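Local coordinates for protein alpha,alpha-trehalose-phosphate synthase (UDP-forming) (Burkholderia multivorans, PDB 5UOF) that belongs to glycosyltransferase family 20, enzymes of the two-domain GT-B fold, and is modelled here as a two-chain assembly, at residues M9-V14 with G44-G49; V97-G102 with L163-P168; T323-A328 with I343-R348. All blocks are in the same frame, centred on the assembly; numbering follows the deposited sequence.

Interaction 1: residues M9-V14 with G44-G49; sequences MSRLIV and GGVWFG
Val14 and Trp47 sit side by side on two neighbouring parallel strands, with Ile13 and Val46 paired on the other face of the sheet. Three backbone hydrogen bonds lace the strands together: Val46 N to Leu12 O at 3.0 Å, Val14 N to Val46 O at 2.8 Å, and Phe48 N to Val14 O, the straightest of them at 178°. The Arg11 side chain runs along the neighbouring segment: its CB rests on Gly45 CA, CG and CD pass Gly44 O (CD at 3.5 Å), and a bend at chi3 (-55°) turns the end so that Val46 CG2 lies over one face of the guanidinium, 3.6 Å from NH1. The charge itself is held outside the two strands, where NH2 makes a salt bridge with Asp134. On the same face of the sheet as the Val46 side chain, Ile13 CD1 leans on Val46 CB at 3.8 Å. On the Trp47 face, Val14 CG1 makes a CH-pi contact over the five-membered ring, 3.7 Å from its centroid, while Trp47 NE1 is hydrogen-bonded to Ser16 OG. Gly44 closes helix 32-43 with a Schellman motif at positive phi, and Gly45, whose CA comes within 3.1 Å of Leu12 O, leads into strand 46-48. Strand 12-16, helix 32-43 and strand 46-48 thus form a beta-alpha-beta unit of the Rossmann-like N-terminal domain of a GT-B glycosyltransferase.

Interaction 2: residues V97-G102 with L163-P168; sequences VFHYRG and LHIPFP. With EDO (1,2-ethanediol), chain H.
Phe98 and Pro168 bring the two backbones to a CA-CA distance of 5.3 Å where helix 89-98 ends against an irregular loop, and Tyr100, at positive phi, is the C-prime residue of the Schellman motif that ends the helix, its N hydrogen-bonded to Val97 O. No direct hydrogen bond joins the segments; side chains do the work. Phe98 is the centre of it: chi1 of -77° sets CG beside its own backbone N, and the ring is set among Leu163, Ile165, Phe167 and Pro168. Pro168 CD lies over one face, 3.7 Å from the ring centroid and 16° off the normal. Leu163 CD2 comes at the ring edge, Ile165 CD1 approaches CD2 at 3.7 Å, and the Phe167 ring is steeply inclined to that of Phe98, the planes 79° apart, with Phe167 CD1 near Phe98 CE2. His99 takes a second proline: Pro166 CD sits over its imidazole face, 3.9 Å from the centroid, while Ile165 CB approaches CE1. The imidazole's ND1 is hydrogen-bonded to Trp95 O, which fixes how the ring is turned. The phenol end of Tyr100 crosses Pro168 at a slant, OH 3.5 Å from Pro168 CA. One water bridges the segments, donating to Tyr100 OH and to Phe167 O (2.7 Å). The same hydroxyl is hydrogen-bonded to Asp171 of the second subunit and to Ser169 N, placing this corner at the subunit interface. A 1,2-ethanediol, probably from the crystallisation liquor, accepts from Gly102 N through O2. Chemically, this is a mainly apolar joint with proline CH groups against aromatic faces; Pro166 O, 3.2 Å from Phe98 CD2, is buried with no hydrogen-bonding partner in the model, whereas polar linkage is confined to the Tyr100 side.

Interaction 3: residues T323-A328 with I343-R348; sequences TLEGEA and IQYLNR
Tyr345 reaches from strand 343-346 against helix 314-335, the helix and strand being consecutive pieces of a beta-alpha-beta unit in the second, parallel-sheet domain of the GT-B fold. The short axes run nearly antiparallel, at 159° and 9.6 Å apart. In the first shell, the ring crosses the Leu324 side chain at about a right angle, with Leu324 CB 3.9 Å from Tyr345 CE2 and Leu324 CD1 beside the hydroxyl. Glu325 CG comes at the ring edge, 3.7 Å from Tyr345 CE2. One turn further along the helix, Ala328 CB faces Tyr345 CB and Ile343 CG2, each 4.4 Å away. Tyr345 is put there by its chi1 of 170°, which carries CG away from its backbone N and across to the helix. Moving outward, the Glu325 carboxylate is tied back along its own helix by a salt bridge to Arg321, and Leu280 and Val281 of helix 280-293 pack on Leu324. Asn347, at the centre of an inverse gamma turn just past the strand, fixes the ring's far end: Asn347 ND2 donates to Tyr345 OH at 2.7 Å, nearly straight at 169°, with the oxygen lying in the amide plane of Asn347.

Interactions 1 and 3 belong to different sheets on opposite sides of the chain's centre, their own centres 42 Å apart; each joins pieces of a beta-alpha-beta unit, one strand to strand and the other helix to strand. The centre of interaction 2 lies nearer the middle, about 12 Å from the chain's centre, where a helix end meets the loop after strand 159-162, a strand of the same sheet as interaction 1. It is 28 Å from the centre of interaction 1 and 26 Å from that of interaction 3, and no two contacts touch. Of the three, only interaction 2 also meets the second subunit. The sodium site of Arg360, Ser362 and Gln385 involves none of their segments.

Interaction 1: residues M9-V14 with G44-G49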
loop_
_atom_site.group_PDB
_atom_site.type_symbol
_atom_site.label_atom_id
_atom_site.label_comp_id
_atom_site.label_asym_id
_atom_site.label_seq_id
_atom_site.Cartn_x
_atom_site.Cartn_y
_atom_site.Cartn_z
ATOM N N MET A 9 28.840 -3.118 34.082
ATOM C CA MET A 9 28.213 -2.545 32.904
ATOM C C MET A 9 26.850 -1.990 33.286
ATOM O O MET A 9 26.303 -2.293 34.350
ATOM C CB MET A 9 28.092 -3.575 31.773
ATOM C CG MET A 9 27.455 -4.886 32.182
ATOM S SD MET A 9 28.185 -6.295 31.319
ATOM C CE MET A 9 28.935 -5.498 29.898
ATOM N N SER A 10 26.318 -1.144 32.411
ATOM C CA SER A 10 25.032 -0.522 32.669
ATOM C C SER A 10 23.904 -1.542 32.563
ATOM O O SER A 10 23.982 -2.517 31.808
ATOM C CB SER A 10 24.800 0.620 31.684
ATOM O OG SER A 10 25.876 1.541 31.733
ATOM N N ARG A 11 22.840 -1.306 33.324
ATOM C CA ARG A 11 21.662 -2.154 33.217
ATOM C C ARG A 11 21.013 -1.984 31.855
ATOM O O ARG A 11 20.915 -0.870 31.333
ATOM C CB ARG A 11 20.641 -1.816 34.301
ATOM C CG ARG A 11 21.164 -2.004 35.717
ATOM C CD ARG A 11 20.038 -1.845 36.713
ATOM N NE ARG A 11 19.345 -0.568 36.554
ATOM C CZ ARG A 11 18.317 -0.182 37.302
ATOM N NH1 ARG A 11 17.859 -0.979 38.260
ATOM N NH2 ARG A 11 17.737 0.997 37.083
ATOM N N LEU A 12 20.586 -3.104 31.278
ATOM C CA LEU A 12 19.643 -3.090 30.172
ATOM C C LEU A 12 18.234 -3.050 30.744
ATOM O O LEU A 12 17.886 -3.858 31.610
ATOM C CB LEU A 12 19.824 -4.324 29.290
ATOM C CG LEU A 12 18.882 -4.397 28.084
ATOM C CD1 LEU A 12 19.152 -3.246 27.124
ATOM C CD2 LEU A 12 19.012 -5.759 27.389
ATOM N N ILE A 13 17.437 -2.097 30.274
ATOM C CA ILE A 13 16.036 -1.974 30.642
ATOM C C ILE A 13 15.235 -2.366 29.410
ATOM O O ILE A 13 15.207 -1.625 28.425
ATOM C CB ILE A 13 15.685 -0.547 31.099
ATOM C CG1 ILE A 13 16.727 -0.025 32.105
ATOM C CG2 ILE A 13 14.245 -0.469 31.644
ATOM C CD1 ILE A 13 16.814 -0.784 33.416
ATOM N N VAL A 14 14.608 -3.535 29.446
ATOM C CA VAL A 14 13.728 -3.971 28.369
ATOM C C VAL A 14 12.316 -3.493 28.674
ATOM O O VAL A 14 11.807 -3.698 29.782
ATOM C CB VAL A 14 13.773 -5.500 28.211
ATOM C CG1 VAL A 14 12.616 -5.975 27.341
ATOM C CG2 VAL A 14 15.109 -5.941 27.613
ATOM N N GLY A 44 22.360 -7.440 34.841
ATOM C CA GLY A 44 21.560 -7.233 36.036
ATOM C C GLY A 44 20.443 -6.236 35.793
ATOM O O GLY A 44 20.214 -5.320 36.593
ATOM N N GLY A 45 19.745 -6.406 34.673
ATOM C CA GLY A 45 18.814 -5.410 34.186
ATOM C C GLY A 45 17.402 -5.571 34.717
ATOM O O GLY A 45 17.129 -6.304 35.668
ATOM N N VAL A 46 16.488 -4.840 34.076
ATOM C CA VAL A 46 15.084 -4.779 34.457
ATOM C C VAL A 46 14.245 -5.007 33.204
ATOM O O VAL A 46 14.534 -4.435 32.148
ATOM C CB VAL A 46 14.728 -3.424 35.102
ATOM C CG1 VAL A 46 13.284 -3.411 35.594
ATOM C CG2 VAL A 46 15.692 -3.102 36.245
ATOM N N TRP A 47 13.227 -5.853 33.317
ATOM C CA TRP A 47 12.201 -6.013 32.296
ATOM C C TRP A 47 10.937 -5.366 32.840
ATOM O O TRP A 47 10.433 -5.773 33.895
ATOM C CB TRP A 47 11.972 -7.490 31.966
ATOM C CG TRP A 47 11.179 -7.763 30.706
ATOM C CD1 TRP A 47 10.429 -6.882 29.984
ATOM C CD2 TRP A 47 11.074 -9.024 30.040
ATOM N NE1 TRP A 47 9.861 -7.524 28.901
ATOM C CE2 TRP A 47 10.248 -8.839 28.917
ATOM C CE3 TRP A 47 11.609 -10.296 30.287
ATOM C CZ2 TRP A 47 9.940 -9.878 28.041
ATOM C CZ3 TRP A 47 11.305 -11.324 29.416
ATOM C CH2 TRP A 47 10.474 -11.109 28.308
ATOM N N PHE A 48 10.469 -4.332 32.150
ATOM C CA PHE A 48 9.328 -3.532 32.557
ATOM C C PHE A 48 8.184 -3.746 31.581
ATOM O O PHE A 48 8.394 -3.762 30.366
ATOM C CB PHE A 48 9.716 -2.046 32.619
ATOM C CG PHE A 48 8.555 -1.115 32.810
ATOM C CD1 PHE A 48 8.101 -0.801 34.090
ATOM C CD2 PHE A 48 7.944 -0.516 31.721
ATOM C CE1 PHE A 48 7.038 0.069 34.262
ATOM C CE2 PHE A 48 6.883 0.358 31.891
ATOM C CZ PHE A 48 6.429 0.647 33.162
ATOM N N GLY A 49 6.978 -3.910 32.115
ATOM C CA GLY A 49 5.810 -4.051 31.269
ATOM C C GLY A 49 4.618 -4.576 32.049
ATOM O O GLY A 49 4.629 -4.639 33.281
#

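Interaction 2: residues V97-G102 with L163-P168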
loop_
_atom_site.group_PDB
_atom_site.type_symbol
_atom_site.label_atom_id
_atom_site.label_comp_id
_atom_site.label_asym_id
_atom_site.label_seq_id
_atom_site.Cartn_x
_atom_site.Cartn_y
_atom_site.Cartn_z
ATOM N N VAL A 97 -2.069 -0.733 8.481
ATOM C CA VAL A 97 -1.349 0.060 7.488
ATOM C C VAL A 97 0.077 -0.449 7.329
ATOM O O VAL A 97 0.587 -0.563 6.208
ATOM C CB VAL A 97 -1.368 1.556 7.849
ATOM C CG1 VAL A 97 -0.414 2.315 6.910
ATOM C CG2 VAL A 97 -2.792 2.117 7.733
ATOM N N PHE A 98 0.743 -0.777 8.443
ATOM C CA PHE A 98 2.117 -1.265 8.345
ATOM C C PHE A 98 2.189 -2.631 7.671
ATOM O O PHE A 98 3.259 -3.008 7.180
ATOM C CB PHE A 98 2.769 -1.350 9.726
ATOM C CG PHE A 98 3.209 -0.018 10.301
ATOM C CD1 PHE A 98 2.479 1.147 10.086
ATOM C CD2 PHE A 98 4.341 0.049 11.101
ATOM C CE1 PHE A 98 2.882 2.363 10.661
ATOM C CE2 PHE A 98 4.761 1.247 11.660
ATOM C CZ PHE A 98 4.021 2.412 11.446
ATOM N N HIS A 99 1.087 -3.388 7.644
ATOM C CA HIS A 99 1.043 -4.629 6.871
ATOM C C HIS A 99 0.423 -4.418 5.501
ATOM O O HIS A 99 -0.045 -5.383 4.874
ATOM C CB HIS A 99 0.319 -5.725 7.652
ATOM C CG HIS A 99 1.099 -6.212 8.835
ATOM N ND1 HIS A 99 1.120 -5.540 10.039
ATOM C CD2 HIS A 99 1.934 -7.273 8.983
ATOM C CE1 HIS A 99 1.919 -6.173 10.883
ATOM N NE2 HIS A 99 2.420 -7.231 10.267
ATOM N N TYR A 100 0.427 -3.173 5.022
ATOM C CA TYR A 100 0.020 -2.838 3.656
ATOM C C TYR A 100 -1.457 -3.143 3.415
ATOM O O TYR A 100 -1.878 -3.457 2.298
ATOM C CB TYR A 100 0.917 -3.536 2.626
ATOM C CG TYR A 100 2.262 -2.855 2.502
ATOM C CD1 TYR A 100 3.246 -3.037 3.458
ATOM C CD2 TYR A 100 2.537 -2.002 1.442
ATOM C CE1 TYR A 100 4.474 -2.396 3.356
ATOM C CE2 TYR A 100 3.748 -1.360 1.336
ATOM C CZ TYR A 100 4.720 -1.560 2.288
ATOM O OH TYR A 100 5.931 -0.920 2.172
ATOM N N ARG A 101 -2.264 -3.018 4.468
ATOM C CA ARG A 101 -3.712 -3.129 4.339
ATOM C C ARG A 101 -4.391 -1.826 4.754
ATOM O O ARG A 101 -5.133 -1.791 5.740
ATOM C CB ARG A 101 -4.236 -4.312 5.157
ATOM C CG ARG A 101 -3.812 -5.702 4.649
ATOM C CD ARG A 101 -4.373 -6.011 3.252
ATOM N NE ARG A 101 -5.830 -5.910 3.154
ATOM C CZ ARG A 101 -6.670 -6.940 3.269
ATOM N NH1 ARG A 101 -6.211 -8.161 3.510
ATOM N NH2 ARG A 101 -7.977 -6.746 3.142
ATOM N N GLY A 102 -4.159 -0.752 3.997
ATOM C CA GLY A 102 -4.844 0.503 4.267
ATOM C C GLY A 102 -6.356 0.384 4.260
ATOM O O GLY A 102 -7.043 1.149 4.941
ATOM N N LEU A 163 11.351 -2.331 15.823
ATOM C CA LEU A 163 10.053 -2.608 15.226
ATOM C C LEU A 163 10.034 -4.042 14.709
ATOM O O LEU A 163 10.832 -4.403 13.838
ATOM C CB LEU A 163 9.781 -1.629 14.085
ATOM C CG LEU A 163 8.367 -1.689 13.510
ATOM C CD1 LEU A 163 7.354 -1.164 14.561
ATOM C CD2 LEU A 163 8.315 -0.860 12.223
ATOM N N HIS A 164 9.129 -4.863 15.243
ATOM C CA HIS A 164 9.066 -6.261 14.833
ATOM C C HIS A 164 8.236 -6.482 13.573
ATOM O O HIS A 164 8.394 -7.516 12.915
ATOM C CB HIS A 164 8.504 -7.117 15.965
ATOM C CG HIS A 164 9.384 -7.166 17.173
ATOM N ND1 HIS A 164 9.995 -8.328 17.596
ATOM C CD2 HIS A 164 9.771 -6.199 18.036
ATOM C CE1 HIS A 164 10.718 -8.072 18.673
ATOM N NE2 HIS A 164 10.590 -6.790 18.968
ATOM N N ILE A 165 7.374 -5.534 13.218
ATOM C CA ILE A 165 6.512 -5.636 12.040
ATOM C C ILE A 165 7.142 -4.811 10.919
ATOM O O ILE A 165 8.148 -4.127 11.156
ATOM C CB ILE A 165 5.083 -5.173 12.383
ATOM C CG1 ILE A 165 5.068 -3.695 12.774
ATOM C CG2 ILE A 165 4.518 -6.023 13.520
ATOM C CD1 ILE A 165 3.666 -3.131 12.844
ATOM N N PRO A 166 6.631 -4.870 9.687
ATOM C CA PRO A 166 7.215 -4.059 8.608
ATOM C C PRO A 166 7.087 -2.571 8.888
ATOM O O PRO A 166 6.251 -2.133 9.676
ATOM C CB PRO A 166 6.381 -4.450 7.376
ATOM C CG PRO A 166 5.774 -5.808 7.734
ATOM C CD PRO A 166 5.479 -5.654 9.213
ATOM N N PHE A 167 7.953 -1.786 8.247
ATOM C CA PHE A 167 7.727 -0.343 8.207
ATOM C C PHE A 167 7.389 0.041 6.778
ATOM O O PHE A 167 8.212 -0.172 5.873
ATOM C CB PHE A 167 8.927 0.458 8.709
ATOM C CG PHE A 167 8.591 1.888 8.992
ATOM C CD1 PHE A 167 7.971 2.228 10.179
ATOM C CD2 PHE A 167 8.848 2.884 8.056
ATOM C CE1 PHE A 167 7.620 3.555 10.442
ATOM C CE2 PHE A 167 8.510 4.211 8.322
ATOM C CZ PHE A 167 7.906 4.542 9.520
ATOM N N PRO A 168 6.194 0.575 6.531
ATOM C CA PRO A 168 5.760 0.817 5.156
ATOM C C PRO A 168 6.462 2.005 4.518
ATOM O O PRO A 168 6.914 2.935 5.189
ATOM C CB PRO A 168 4.259 1.076 5.307
ATOM C CG PRO A 168 4.141 1.720 6.668
ATOM C CD PRO A 168 5.218 1.069 7.522
HETATM C C1 EDO H . -0.995 -0.768 0.041
HETATM O O1 EDO H . -1.697 -1.001 -1.181
HETATM C C2 EDO H . -1.844 0.133 0.927
HETATM O O2 EDO H . -3.004 -0.583 1.368
HETATM O O HOH W 1 8.347 -1.582 3.545
#

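Interaction 3: residues T323-A328 with I343-R348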
loop_
_atom_site.group_PDB
_atom_site.type_symbol
_atom_site.label_atom_id
_atom_site.label_comp_id
_atom_site.label_asym_id
_atom_site.label_seq_id
_atom_site.Cartn_x
_atom_site.Cartn_y
_atom_site.Cartn_z
ATOM N N THR A 323 -14.360 -17.850 7.429
ATOM C CA THR A 323 -13.975 -17.888 6.026
ATOM C C THR A 323 -13.135 -19.119 5.723
ATOM O O THR A 323 -13.373 -19.802 4.719
ATOM C CB THR A 323 -13.216 -16.616 5.662
ATOM O OG1 THR A 323 -14.080 -15.481 5.828
ATOM C CG2 THR A 323 -12.759 -16.674 4.234
ATOM N N LEU A 324 -12.168 -19.435 6.598
ATOM C CA LEU A 324 -11.272 -20.564 6.347
ATOM C C LEU A 324 -11.988 -21.894 6.513
ATOM O O LEU A 324 -11.697 -22.854 5.789
ATOM C CB LEU A 324 -10.065 -20.510 7.281
ATOM C CG LEU A 324 -9.097 -19.354 7.069
ATOM C CD1 LEU A 324 -7.942 -19.486 8.053
ATOM C CD2 LEU A 324 -8.588 -19.357 5.625
ATOM N N GLU A 325 -12.903 -21.984 7.481
ATOM C CA GLU A 325 -13.692 -23.204 7.605
ATOM C C GLU A 325 -14.512 -23.450 6.345
ATOM O O GLU A 325 -14.625 -24.591 5.887
ATOM C CB GLU A 325 -14.581 -23.131 8.851
ATOM C CG GLU A 325 -13.765 -23.302 10.128
ATOM C CD GLU A 325 -14.503 -22.963 11.416
ATOM O OE1 GLU A 325 -13.963 -23.317 12.486
ATOM O OE2 GLU A 325 -15.587 -22.340 11.380
ATOM N N GLY A 326 -15.066 -22.389 5.755
ATOM C CA GLY A 326 -15.803 -22.554 4.511
ATOM C C GLY A 326 -14.913 -22.998 3.366
ATOM O O GLY A 326 -15.303 -23.851 2.561
ATOM N N GLU A 327 -13.706 -22.428 3.276
ATOM C CA GLU A 327 -12.771 -22.817 2.222
ATOM C C GLU A 327 -12.308 -24.260 2.400
ATOM O O GLU A 327 -12.292 -25.042 1.439
ATOM C CB GLU A 327 -11.574 -21.861 2.196
ATOM C CG GLU A 327 -11.842 -20.532 1.504
ATOM C CD GLU A 327 -12.317 -20.711 0.075
ATOM O OE1 GLU A 327 -13.541 -20.671 -0.161
ATOM O OE2 GLU A 327 -11.468 -20.925 -0.811
ATOM N N ALA A 328 -11.920 -24.636 3.620
ATOM C CA ALA A 328 -11.551 -26.025 3.872
ATOM C C ALA A 328 -12.721 -26.957 3.574
ATOM O O ALA A 328 -12.542 -28.017 2.962
ATOM C CB ALA A 328 -11.069 -26.191 5.317
ATOM N N ILE A 343 -7.291 -31.224 3.434
ATOM C CA ILE A 343 -6.848 -30.127 4.292
ATOM C C ILE A 343 -7.304 -30.428 5.711
ATOM O O ILE A 343 -8.510 -30.446 5.996
ATOM C CB ILE A 343 -7.379 -28.761 3.836
ATOM C CG1 ILE A 343 -6.847 -28.414 2.447
ATOM C CG2 ILE A 343 -6.936 -27.672 4.836
ATOM C CD1 ILE A 343 -7.338 -27.038 1.945
ATOM N N GLN A 344 -6.342 -30.677 6.596
ATOM C CA GLN A 344 -6.612 -30.738 8.031
ATOM C C GLN A 344 -6.397 -29.345 8.601
ATOM O O GLN A 344 -5.276 -28.833 8.583
ATOM C CB GLN A 344 -5.697 -31.745 8.722
ATOM C CG GLN A 344 -5.853 -33.144 8.178
ATOM C CD GLN A 344 -4.826 -34.097 8.760
ATOM O OE1 GLN A 344 -4.076 -34.748 8.018
ATOM N NE2 GLN A 344 -4.785 -34.182 10.088
ATOM N N TYR A 345 -7.467 -28.729 9.090
ATOM C CA TYR A 345 -7.420 -27.354 9.567
ATOM C C TYR A 345 -7.714 -27.385 11.061
ATOM O O TYR A 345 -8.836 -27.701 11.480
ATOM C CB TYR A 345 -8.405 -26.475 8.790
ATOM C CG TYR A 345 -8.592 -25.110 9.375
ATOM C CD1 TYR A 345 -7.518 -24.400 9.893
ATOM C CD2 TYR A 345 -9.851 -24.528 9.421
ATOM C CE1 TYR A 345 -7.696 -23.155 10.450
ATOM C CE2 TYR A 345 -10.036 -23.285 9.972
ATOM C CZ TYR A 345 -8.956 -22.607 10.479
ATOM O OH TYR A 345 -9.146 -21.375 11.033
ATOM N N LEU A 346 -6.689 -27.077 11.860
ATOM C CA LEU A 346 -6.683 -27.330 13.298
ATOM C C LEU A 346 -6.559 -26.002 14.028
ATOM O O LEU A 346 -5.497 -25.372 13.998
ATOM C CB LEU A 346 -5.526 -28.261 13.664
ATOM C CG LEU A 346 -5.686 -29.663 13.067
ATOM C CD1 LEU A 346 -4.363 -30.424 13.083
ATOM C CD2 LEU A 346 -6.764 -30.415 13.845
ATOM N N ASN A 347 -7.641 -25.596 14.696
ATOM C CA ASN A 347 -7.676 -24.366 15.485
ATOM C C ASN A 347 -7.228 -24.693 16.910
ATOM O O ASN A 347 -8.000 -24.645 17.870
ATOM C CB ASN A 347 -9.078 -23.768 15.466
ATOM C CG ASN A 347 -9.490 -23.297 14.091
ATOM O OD1 ASN A 347 -10.389 -23.864 13.461
ATOM N ND2 ASN A 347 -8.835 -22.251 13.615
ATOM N N ARG A 348 -5.948 -25.051 17.026
ATOM C CA ARG A 348 -5.412 -25.688 18.219
ATOM C C ARG A 348 -4.010 -25.174 18.512
ATOM O O ARG A 348 -3.248 -24.825 17.605
ATOM C CB ARG A 348 -5.315 -27.221 18.067
ATOM C CG ARG A 348 -6.562 -27.905 17.556
ATOM C CD ARG A 348 -7.558 -28.144 18.674
ATOM N NE ARG A 348 -8.805 -28.711 18.171
ATOM C CZ ARG A 348 -9.941 -28.029 18.052
ATOM N NH1 ARG A 348 -9.996 -26.752 18.412
ATOM N NH2 ARG A 348 -11.024 -28.625 17.569
#